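Local coordinates for malonyl CoA-acyl carrier protein transacylase (Staphylococcus aureus, PDB 3IM9) that catalyses the transfer of the malonyl group from malonyl-CoA to holo-acyl carrier protein, a step of fatty acid biosynthesis, at residues L74-L82 and Y101-F112; D114-L125 and D217-W227. All coordinates share one frame; numbering follows the deposited sequence.

In the fold
Contact 1 is the more deeply buried of the two: helix 67-84 meets helix 99-106 and the turn that leads from it into helix 112-128 through small and aliphatic side chains and the Phe112 ring, with a water between two serines. Contact 2, nearer the surface, lays helix 112-128 antiparallel to helix 215-222 and is built from aromatic rings, with aliphatic, lysine and aspartate groups against them and two bridging waters. Helices 99-106 and 112-128 follow each other in the chain, and they also pack together, Val105 on Ala115 and Tyr101 on Val119. Tyr101 of contact 1 and Arg122 of contact 2 both belong to the calcium site, and the Tyr101 hydroxyl also packs against the Phe218 ring.

Contact 1: L74-L82 and Y101-F112; sequences LLTHSSALL and YSSLVAADVLSF. With CA (calcium ion), chain B.
Leu75 enters a hole formed by Tyr101, Ser102, Val105 and Phe112, a knob-into-holes fit. Three walls come from 101-106, whose helix runs in roughly the same direction as 74-82, 33° apart; the fourth, Phe112, begins the next helix. From the CB of Leu75, CG stands anti to the backbone N (chi1 -174°), which carries the branch toward the second segment. CG itself passes 4.1 Å from Phe112 CE1. Beyond it the methyls part: CD2 stays beside the same ring carbon, while CD1 reaches the other helix, 3.4 Å from Ser102 OG and also against Tyr101 CB and Val105 CG2.

Phe112 completes the hole; at its edge it meets polar atoms of helix 67-84. Thr76 OG1 lies in the ring plane, 3.4 Å from Phe112 CZ, and its hydrogen bond goes back to Pro72 O. Ser79 OG touches CD1 of the same ring near its plane, yet it is tied to its own helix, donating to Leu75 O at 2.8 Å. That carbonyl therefore takes two donors, Ser79 N and Ser79 OG, from opposite faces of its plane.

Helix 99-106 is the one that follows strand 92-95 and Ser97, the active-site serine by similarity, in a GxSxG sequence consistent with the nucleophile elbow of acyltransferases. On this helix Ser102 OG and, across the interface, Ser78 OG share a water, which donates to Ser78 OG and lies 2.7 Å from Ser102 OG; Ser78 OG is also bonded to Ile281 O. Further along, Leu82 sets CD2 on Ala106 CB at 3.6 Å. Tyr101 turns its phenol away from Leu75, and its OH binds calcium at 2.7 Å with the ion in the ring plane; Met253 O and Gln256 OE1 also bind the ion.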
loop_
_atom_site.group_PDB
_atom_site.type_symbol
_atom_site.label_atom_id
_atom_site.label_comp_id
_atom_site.label_asym_id
_atom_site.label_seq_id
_atom_site.Cartn_x
_atom_site.Cartn_y
_atom_site.Cartn_z
ATOM N N LEU A 74 9.562 3.159 -0.798
ATOM C CA LEU A 74 8.367 3.731 -0.212
ATOM C C LEU A 74 8.385 3.515 1.297
ATOM O O LEU A 74 8.012 4.452 2.015
ATOM C CB LEU A 74 7.127 3.046 -0.825
ATOM C CG LEU A 74 6.774 3.497 -2.250
ATOM C CD1 LEU A 74 5.878 2.436 -2.943
ATOM C CD2 LEU A 74 6.082 4.855 -2.248
ATOM N N LEU A 75 8.697 2.288 1.745
ATOM C CA LEU A 75 8.799 2.089 3.200
ATOM C C LEU A 75 9.777 3.067 3.835
ATOM O O LEU A 75 9.476 3.610 4.925
ATOM C CB LEU A 75 9.212 0.620 3.469
ATOM C CG LEU A 75 9.207 0.301 4.971
ATOM C CD1 LEU A 75 7.823 -0.140 5.388
ATOM C CD2 LEU A 75 10.162 -0.864 5.189
ATOM N N THR A 76 10.933 3.248 3.164
ATOM C CA THR A 76 11.961 4.105 3.724
ATOM C C THR A 76 11.469 5.549 3.778
ATOM O O THR A 76 11.622 6.245 4.830
ATOM C CB THR A 76 13.178 4.041 2.857
ATOM O OG1 THR A 76 13.674 2.680 2.993
ATOM C CG2 THR A 76 14.286 4.993 3.366
ATOM N N HIS A 77 10.814 6.059 2.725
ATOM C CA HIS A 77 10.358 7.451 2.714
ATOM C C HIS A 77 9.278 7.658 3.773
ATOM O O HIS A 77 9.373 8.585 4.598
ATOM C CB HIS A 77 9.783 7.740 1.331
ATOM C CG HIS A 77 9.466 9.200 1.082
ATOM N ND1 HIS A 77 9.730 10.259 1.943
ATOM C CD2 HIS A 77 8.903 9.706 -0.029
ATOM C CE1 HIS A 77 9.351 11.385 1.324
ATOM N NE2 HIS A 77 8.818 11.052 0.142
ATOM N N SER A 78 8.274 6.794 3.843
ATOM C CA SER A 78 7.216 6.943 4.816
ATOM C C SER A 78 7.757 6.820 6.248
ATOM O O SER A 78 7.334 7.579 7.135
ATOM C CB SER A 78 6.109 5.892 4.598
ATOM O OG SER A 78 5.331 6.241 3.440
ATOM N N SER A 79 8.694 5.878 6.448
ATOM C CA SER A 79 9.210 5.684 7.835
ATOM C C SER A 79 10.092 6.868 8.215
ATOM O O SER A 79 10.195 7.194 9.425
ATOM C CB SER A 79 10.019 4.400 7.882
ATOM O OG SER A 79 9.123 3.250 7.700
ATOM N N ALA A 80 10.802 7.455 7.267
ATOM C CA ALA A 80 11.697 8.592 7.575
ATOM C C ALA A 80 10.851 9.778 7.971
ATOM O O ALA A 80 11.141 10.484 8.947
ATOM C CB ALA A 80 12.574 8.938 6.340
ATOM N N LEU A 81 9.761 10.014 7.238
ATOM C CA LEU A 81 8.809 11.068 7.612
ATOM C C LEU A 81 8.240 10.795 8.959
ATOM O O LEU A 81 8.097 11.717 9.808
ATOM C CB LEU A 81 7.687 11.264 6.592
ATOM C CG LEU A 81 8.084 11.782 5.235
ATOM C CD1 LEU A 81 6.956 11.606 4.233
ATOM C CD2 LEU A 81 8.411 13.271 5.278
ATOM N N LEU A 82 7.781 9.573 9.187
ATOM C CA LEU A 82 7.175 9.196 10.460
ATOM C C LEU A 82 8.143 9.472 11.622
ATOM O O LEU A 82 7.692 10.017 12.622
ATOM C CB LEU A 82 6.715 7.697 10.337
ATOM C CG LEU A 82 5.968 7.208 11.575
ATOM C CD1 LEU A 82 4.620 7.822 11.575
ATOM C CD2 LEU A 82 5.860 5.761 11.353
ATOM N N TYR A 101 3.041 -2.403 5.336
ATOM C CA TYR A 101 4.336 -2.582 6.074
ATOM C C TYR A 101 4.718 -1.299 6.772
ATOM O O TYR A 101 5.324 -1.347 7.865
ATOM C CB TYR A 101 5.388 -3.143 5.159
ATOM C CG TYR A 101 5.083 -4.556 4.802
ATOM C CD1 TYR A 101 4.316 -4.897 3.663
ATOM C CD2 TYR A 101 5.586 -5.599 5.602
ATOM C CE1 TYR A 101 3.988 -6.230 3.330
ATOM C CE2 TYR A 101 5.260 -6.937 5.312
ATOM C CZ TYR A 101 4.478 -7.222 4.201
ATOM O OH TYR A 101 4.184 -8.559 3.961
ATOM N N SER A 102 4.474 -0.138 6.188
ATOM C CA SER A 102 4.721 1.092 6.876
ATOM C C SER A 102 3.826 1.170 8.115
ATOM O O SER A 102 4.268 1.675 9.141
ATOM C CB SER A 102 4.417 2.242 5.922
ATOM O OG SER A 102 5.340 2.161 4.813
ATOM N N SER A 103 2.594 0.687 8.006
ATOM C CA SER A 103 1.704 0.646 9.211
ATOM C C SER A 103 2.352 -0.263 10.265
ATOM O O SER A 103 2.213 0.046 11.492
ATOM C CB SER A 103 0.320 0.114 8.778
ATOM O OG SER A 103 -0.418 1.067 8.084
ATOM N N LEU A 104 2.951 -1.387 9.863
ATOM C CA LEU A 104 3.558 -2.374 10.820
ATOM C C LEU A 104 4.718 -1.712 11.498
ATOM O O LEU A 104 4.940 -1.914 12.740
ATOM C CB LEU A 104 4.035 -3.673 10.136
ATOM C CG LEU A 104 2.910 -4.418 9.412
ATOM C CD1 LEU A 104 3.437 -5.845 9.024
ATOM C CD2 LEU A 104 1.604 -4.573 10.258
ATOM N N VAL A 105 5.514 -0.900 10.796
ATOM C CA VAL A 105 6.616 -0.185 11.477
ATOM C C VAL A 105 5.991 0.857 12.409
ATOM O O VAL A 105 6.467 1.004 13.578
ATOM C CB VAL A 105 7.480 0.505 10.374
ATOM C CG1 VAL A 105 8.514 1.500 10.985
ATOM C CG2 VAL A 105 8.223 -0.565 9.574
ATOM N N ALA A 106 4.960 1.591 11.985
ATOM C CA ALA A 106 4.342 2.674 12.777
ATOM C C ALA A 106 3.795 2.090 14.133
ATOM O O ALA A 106 3.934 2.741 15.213
ATOM C CB ALA A 106 3.195 3.360 12.006
ATOM N N ALA A 107 3.242 0.876 14.058
ATOM C CA ALA A 107 2.551 0.239 15.222
ATOM C C ALA A 107 3.542 -0.657 15.957
ATOM O O ALA A 107 3.105 -1.369 16.889
ATOM C CB ALA A 107 1.376 -0.595 14.689
ATOM N N ASP A 108 4.820 -0.651 15.615
ATOM C CA ASP A 108 5.836 -1.450 16.305
ATOM C C ASP A 108 5.620 -2.942 16.240
ATOM O O ASP A 108 6.206 -3.726 17.024
ATOM C CB ASP A 108 5.896 -0.984 17.792
ATOM C CG ASP A 108 6.708 0.312 17.927
ATOM O OD1 ASP A 108 7.454 0.666 16.929
ATOM O OD2 ASP A 108 6.571 1.023 18.971
ATOM N N VAL A 109 4.885 -3.376 15.205
ATOM C CA VAL A 109 4.902 -4.803 14.853
ATOM C C VAL A 109 6.248 -5.273 14.390
ATOM O O VAL A 109 6.677 -6.392 14.626
ATOM C CB VAL A 109 3.760 -5.085 13.809
ATOM C CG1 VAL A 109 3.902 -6.514 13.346
ATOM C CG2 VAL A 109 2.409 -4.741 14.381
ATOM N N LEU A 110 6.889 -4.463 13.554
ATOM C CA LEU A 110 8.168 -4.760 12.994
ATOM C C LEU A 110 9.061 -3.519 13.215
ATOM O O LEU A 110 8.552 -2.406 13.140
ATOM C CB LEU A 110 8.123 -4.965 11.469
ATOM C CG LEU A 110 7.421 -6.252 11.025
ATOM C CD1 LEU A 110 7.320 -6.162 9.439
ATOM C CD2 LEU A 110 8.166 -7.569 11.421
ATOM N N SER A 111 10.344 -3.766 13.420
ATOM C CA SER A 111 11.302 -2.647 13.412
ATOM C C SER A 111 11.522 -2.196 11.930
ATOM O O SER A 111 11.302 -3.039 10.976
ATOM C CB SER A 111 12.670 -3.047 14.003
ATOM O OG SER A 111 13.360 -3.998 13.177
ATOM N N PHE A 112 12.019 -0.972 11.748
ATOM C CA PHE A 112 12.224 -0.529 10.374
ATOM C C PHE A 112 13.231 -1.455 9.677
ATOM O O PHE A 112 13.052 -1.795 8.505
ATOM C CB PHE A 112 12.796 0.915 10.364
ATOM C CG PHE A 112 13.170 1.340 8.985
ATOM C CD1 PHE A 112 12.133 1.626 8.017
ATOM C CD2 PHE A 112 14.506 1.311 8.591
ATOM C CE1 PHE A 112 12.550 1.908 6.702
ATOM C CE2 PHE A 112 14.893 1.640 7.293
ATOM C CZ PHE A 112 13.847 1.908 6.313
HETATM CA CA CA B . 2.356 -9.029 2.049
HETATM O O HOH W 1 4.488 3.581 2.622
#

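Contact 2: D114-L125 and D217-W227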
loop_
_atom_site.group_PDB
_atom_site.type_symbol
_atom_site.label_atom_id
_atom_site.label_comp_id
_atom_site.label_asym_id
_atom_site.label_seq_id
_atom_site.Cartn_x
_atom_site.Cartn_y
_atom_site.Cartn_z
ATOM N N ASP A 114 13.983 -4.590 10.114
ATOM C CA ASP A 114 13.380 -5.907 9.757
ATOM C C ASP A 114 12.411 -5.657 8.548
ATOM O O ASP A 114 12.430 -6.450 7.575
ATOM C CB ASP A 114 12.536 -6.510 10.906
ATOM C CG ASP A 114 13.400 -6.976 12.090
ATOM O OD1 ASP A 114 14.615 -6.902 12.020
ATOM O OD2 ASP A 114 12.746 -7.494 13.033
ATOM N N ALA A 115 11.541 -4.655 8.655
ATOM C CA ALA A 115 10.527 -4.385 7.565
ATOM C C ALA A 115 11.165 -4.035 6.253
ATOM O O ALA A 115 10.682 -4.462 5.190
ATOM C CB ALA A 115 9.652 -3.267 8.001
ATOM N N VAL A 116 12.316 -3.343 6.253
ATOM C CA VAL A 116 12.913 -2.942 4.943
ATOM C C VAL A 116 13.478 -4.192 4.224
ATOM O O VAL A 116 13.396 -4.353 3.015
ATOM C CB VAL A 116 13.944 -1.757 5.065
ATOM C CG1 VAL A 116 15.330 -2.258 5.552
ATOM C CG2 VAL A 116 14.057 -1.081 3.700
ATOM N N LYS A 117 13.982 -5.146 5.049
ATOM C CA LYS A 117 14.475 -6.408 4.463
ATOM C C LYS A 117 13.286 -7.231 3.999
ATOM O O LYS A 117 13.357 -7.816 2.862
ATOM C CB LYS A 117 15.280 -7.222 5.528
ATOM C CG LYS A 117 16.553 -6.476 6.041
ATOM C CD LYS A 117 17.100 -7.080 7.303
ATOM C CE LYS A 117 18.399 -6.398 7.651
ATOM N NZ LYS A 117 18.856 -6.886 9.069
ATOM N N ILE A 118 12.220 -7.240 4.803
ATOM C CA ILE A 118 11.055 -8.031 4.425
ATOM C C ILE A 118 10.432 -7.507 3.084
ATOM O O ILE A 118 10.089 -8.312 2.189
ATOM C CB ILE A 118 9.987 -7.982 5.540
ATOM C CG1 ILE A 118 10.562 -8.952 6.610
ATOM C CG2 ILE A 118 8.621 -8.495 5.030
ATOM C CD1 ILE A 118 9.829 -8.766 7.927
ATOM N N VAL A 119 10.317 -6.171 2.949
ATOM C CA VAL A 119 9.645 -5.699 1.735
ATOM C C VAL A 119 10.587 -5.750 0.546
ATOM O O VAL A 119 10.110 -5.902 -0.634
ATOM C CB VAL A 119 9.058 -4.269 1.890
ATOM C CG1 VAL A 119 8.017 -4.258 2.997
ATOM C CG2 VAL A 119 10.106 -3.140 2.026
ATOM N N ARG A 120 11.931 -5.685 0.735
ATOM C CA ARG A 120 12.788 -5.964 -0.367
ATOM C C ARG A 120 12.576 -7.408 -0.869
ATOM O O ARG A 120 12.495 -7.612 -2.100
ATOM C CB ARG A 120 14.290 -5.721 0.097
ATOM C CG ARG A 120 15.363 -6.259 -0.893
ATOM C CD ARG A 120 15.292 -5.484 -2.173
ATOM N NE ARG A 120 16.565 -5.699 -2.926
ATOM C CZ ARG A 120 16.786 -5.207 -4.122
ATOM N NH1 ARG A 120 15.837 -4.483 -4.755
ATOM N NH2 ARG A 120 18.001 -5.402 -4.743
ATOM N N LYS A 121 12.512 -8.415 0.048
ATOM C CA LYS A 121 12.247 -9.747 -0.431
ATOM C C LYS A 121 10.840 -9.862 -1.068
ATOM O O LYS A 121 10.745 -10.504 -2.085
ATOM C CB LYS A 121 12.322 -10.721 0.801
ATOM C CG LYS A 121 12.120 -12.235 0.424
ATOM C CD LYS A 121 13.182 -12.803 -0.441
ATOM C CE LYS A 121 14.413 -13.098 0.368
ATOM N NZ LYS A 121 15.404 -14.006 -0.402
ATOM N N ARG A 122 9.845 -9.211 -0.475
ATOM C CA ARG A 122 8.459 -9.245 -1.042
ATOM C C ARG A 122 8.487 -8.736 -2.499
ATOM O O ARG A 122 7.969 -9.389 -3.386
ATOM C CB ARG A 122 7.605 -8.278 -0.219
ATOM C CG ARG A 122 6.133 -8.341 -0.567
ATOM C CD ARG A 122 5.356 -7.450 0.388
ATOM N NE ARG A 122 3.933 -7.383 0.118
ATOM C CZ ARG A 122 3.368 -6.494 -0.684
ATOM N NH1 ARG A 122 4.093 -5.598 -1.342
ATOM N NH2 ARG A 122 2.057 -6.448 -0.803
ATOM N N GLY A 123 9.210 -7.623 -2.732
ATOM C CA GLY A 123 9.309 -7.038 -4.077
ATOM C C GLY A 123 10.039 -7.975 -5.036
ATOM O O GLY A 123 9.647 -8.125 -6.225
ATOM N N GLN A 124 11.144 -8.600 -4.568
ATOM C CA GLN A 124 11.915 -9.488 -5.466
ATOM C C GLN A 124 11.087 -10.750 -5.775
ATOM O O GLN A 124 11.049 -11.144 -6.933
ATOM C CB GLN A 124 13.199 -9.994 -4.790
ATOM C CG GLN A 124 14.214 -8.851 -4.572
ATOM C CD GLN A 124 15.383 -9.362 -3.789
ATOM O OE1 GLN A 124 15.237 -10.005 -2.703
ATOM N NE2 GLN A 124 16.563 -9.120 -4.346
ATOM N N LEU A 125 10.352 -11.254 -4.805
ATOM C CA LEU A 125 9.545 -12.458 -5.068
ATOM C C LEU A 125 8.405 -12.094 -6.011
ATOM O O LEU A 125 8.089 -12.890 -6.950
ATOM C CB LEU A 125 8.968 -13.014 -3.766
ATOM C CG LEU A 125 9.894 -13.828 -2.895
ATOM C CD1 LEU A 125 11.351 -13.504 -2.997
ATOM C CD2 LEU A 125 9.350 -14.144 -1.512
ATOM N N ASP A 217 7.766 -19.227 -0.160
ATOM C CA ASP A 217 9.048 -18.550 -0.066
ATOM C C ASP A 217 8.925 -17.317 0.870
ATOM O O ASP A 217 9.799 -17.035 1.719
ATOM C CB ASP A 217 9.536 -18.073 -1.439
ATOM C CG ASP A 217 10.023 -19.248 -2.320
ATOM O OD1 ASP A 217 10.291 -20.332 -1.767
ATOM O OD2 ASP A 217 10.143 -19.101 -3.559
ATOM N N PHE A 218 7.811 -16.610 0.744
ATOM C CA PHE A 218 7.630 -15.432 1.570
ATOM C C PHE A 218 7.418 -15.805 3.041
ATOM O O PHE A 218 8.040 -15.176 3.939
ATOM C CB PHE A 218 6.486 -14.548 1.051
ATOM C CG PHE A 218 6.430 -13.192 1.734
ATOM C CD1 PHE A 218 5.360 -12.864 2.509
ATOM C CD2 PHE A 218 7.509 -12.293 1.598
ATOM C CE1 PHE A 218 5.252 -11.560 3.153
ATOM C CE2 PHE A 218 7.466 -11.040 2.240
ATOM C CZ PHE A 218 6.350 -10.668 2.997
ATOM N N SER A 219 6.559 -16.795 3.311
ATOM C CA SER A 219 6.365 -17.283 4.697
ATOM C C SER A 219 7.651 -17.744 5.295
ATOM O O SER A 219 7.888 -17.384 6.475
ATOM C CB SER A 219 5.364 -18.436 4.799
ATOM O OG SER A 219 4.135 -18.062 4.311
ATOM N N SER A 220 8.503 -18.419 4.523
ATOM C CA SER A 220 9.778 -18.880 5.052
ATOM C C SER A 220 10.700 -17.714 5.461
ATOM O O SER A 220 11.317 -17.695 6.569
ATOM C CB SER A 220 10.486 -19.761 4.044
ATOM O OG SER A 220 11.699 -20.155 4.633
ATOM N N TYR A 221 10.825 -16.722 4.611
ATOM C CA TYR A 221 11.674 -15.571 4.918
ATOM C C TYR A 221 11.191 -14.761 6.126
ATOM O O TYR A 221 11.988 -14.348 6.924
ATOM C CB TYR A 221 11.802 -14.623 3.710
ATOM C CG TYR A 221 12.867 -13.569 3.871
ATOM C CD1 TYR A 221 14.177 -13.907 3.952
ATOM C CD2 TYR A 221 12.537 -12.235 3.949
ATOM C CE1 TYR A 221 15.126 -12.947 4.087
ATOM C CE2 TYR A 221 13.490 -11.264 4.069
ATOM C CZ TYR A 221 14.777 -11.602 4.156
ATOM O OH TYR A 221 15.693 -10.608 4.270
ATOM N N ILE A 222 9.898 -14.501 6.195
ATOM C CA ILE A 222 9.395 -13.662 7.266
ATOM C C ILE A 222 9.588 -14.323 8.675
ATOM O O ILE A 222 9.505 -13.609 9.686
ATOM C CB ILE A 222 8.007 -13.108 7.081
ATOM C CG1 ILE A 222 6.916 -14.218 7.114
ATOM C CG2 ILE A 222 7.954 -12.235 5.718
ATOM C CD1 ILE A 222 5.499 -13.774 6.990
ATOM N N ASN A 223 9.840 -15.609 8.681
ATOM C CA ASN A 223 10.125 -16.314 9.961
ATOM C C ASN A 223 11.478 -15.991 10.464
ATOM O O ASN A 223 11.786 -16.331 11.605
ATOM C CB ASN A 223 10.108 -17.863 9.788
ATOM C CG ASN A 223 8.726 -18.399 9.613
ATOM O OD1 ASN A 223 7.718 -17.756 9.969
ATOM N ND2 ASN A 223 8.667 -19.593 8.982
ATOM N N GLN A 224 12.291 -15.347 9.640
ATOM C CA GLN A 224 13.625 -14.899 10.112
ATOM C C GLN A 224 13.556 -13.657 11.004
ATOM O O GLN A 224 14.650 -13.174 11.484
ATOM C CB GLN A 224 14.608 -14.720 8.974
ATOM C CG GLN A 224 14.807 -16.010 8.159
ATOM C CD GLN A 224 15.726 -15.838 7.014
ATOM O OE1 GLN A 224 16.537 -14.918 6.916
ATOM N NE2 GLN A 224 15.612 -16.788 6.034
ATOM N N PHE A 225 12.374 -13.082 11.265
ATOM C CA PHE A 225 12.310 -11.858 12.016
ATOM C C PHE A 225 11.339 -12.040 13.153
ATOM O O PHE A 225 10.395 -12.844 13.060
ATOM C CB PHE A 225 11.752 -10.766 11.055
ATOM C CG PHE A 225 12.629 -10.586 9.860
ATOM C CD1 PHE A 225 12.431 -11.341 8.692
ATOM C CD2 PHE A 225 13.758 -9.707 9.930
ATOM C CE1 PHE A 225 13.311 -11.276 7.666
ATOM C CE2 PHE A 225 14.647 -9.624 8.880
ATOM C CZ PHE A 225 14.448 -10.429 7.687
ATOM N N GLU A 226 11.441 -11.177 14.162
ATOM C CA GLU A 226 10.532 -11.211 15.291
ATOM C C GLU A 226 9.379 -10.263 15.016
ATOM O O GLU A 226 9.560 -9.094 14.695
ATOM C CB GLU A 226 11.314 -10.761 16.548
ATOM C CG GLU A 226 10.409 -10.591 17.730
ATOM C CD GLU A 226 11.178 -10.066 18.950
ATOM O OE1 GLU A 226 10.755 -8.994 19.493
ATOM O OE2 GLU A 226 12.215 -10.729 19.314
ATOM N N TRP A 227 8.155 -10.769 15.074
ATOM C CA TRP A 227 6.976 -9.988 14.934
ATOM C C TRP A 227 6.385 -9.720 16.312
ATOM O O TRP A 227 6.314 -10.642 17.185
ATOM C CB TRP A 227 5.928 -10.738 14.103
ATOM C CG TRP A 227 6.390 -10.947 12.690
ATOM C CD1 TRP A 227 7.497 -11.608 12.263
ATOM C CD2 TRP A 227 5.744 -10.408 11.520
ATOM N NE1 TRP A 227 7.586 -11.536 10.842
ATOM C CE2 TRP A 227 6.524 -10.791 10.407
ATOM C CE3 TRP A 227 4.578 -9.638 11.334
ATOM C CZ2 TRP A 227 6.173 -10.436 9.067
ATOM C CZ3 TRP A 227 4.213 -9.307 9.976
ATOM C CH2 TRP A 227 5.035 -9.696 8.905
HETATM O O HOH W 2 10.691 -6.570 14.165
HETATM O O HOH W 3 15.761 -8.817 1.886
#
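Ile118 goes in among Phe218, Ile222, Phe225 and Trp227, and its two branches divide the work. With CG1 beside the backbone N (chi1 -77°), that branch lies over one face of the Phe225 ring, a CH-pi contact with CG1 4.0 Å from the centroid. CG2 goes the other way, to Phe218 CZ at 3.7 Å and to Ile222 CG2. CD1 also lies against the Phe225 ring and reaches Trp227 CZ2 only loosely.

Phe225, just past helix 215-222 at the end of a type I turn from Ile222, is shared by three residues of helix 112-128. Beside Ile118 on the covered face is the carbonyl oxygen of Asp114. The Asp114 side chain slides past the ring, its CG 3.5 Å from Phe225 CD2, and Lys117 CD comes in at the edge. The Phe225 ring in turn puts CE1 over a face of Tyr221.

On the opposite face of Tyr221 lies Lys121, whose chain bends at chi2 and chi3 so that CE sits over the centre of the ring, 3.7 Å from its centroid. NZ makes an off-centre cation-pi contact. Phe218, meanwhile, is met by Arg122 CB at CE2 and, at its edge, by Leu125 CD2. Helix 112-128 runs antiparallel to helix 215-222 (165° between the short segments), which follows His207, an active-site residue by similarity, in the chain. The Arg122 guanidinium, in the calcium site, hydrogen-bonds to Gln71, Gln256 and the probable nucleophile, Ser97 OG.

Hydrogen-bonded links between the segments run through water: one donates to Asp114 OD2 and Glu226 O, another bonds Lys117 O and Tyr221 OH. Rings and aliphatic chains supply most of the direct contact, while the lysine charge probably adds a modest attraction to Tyr221, where both residues are partly exposed.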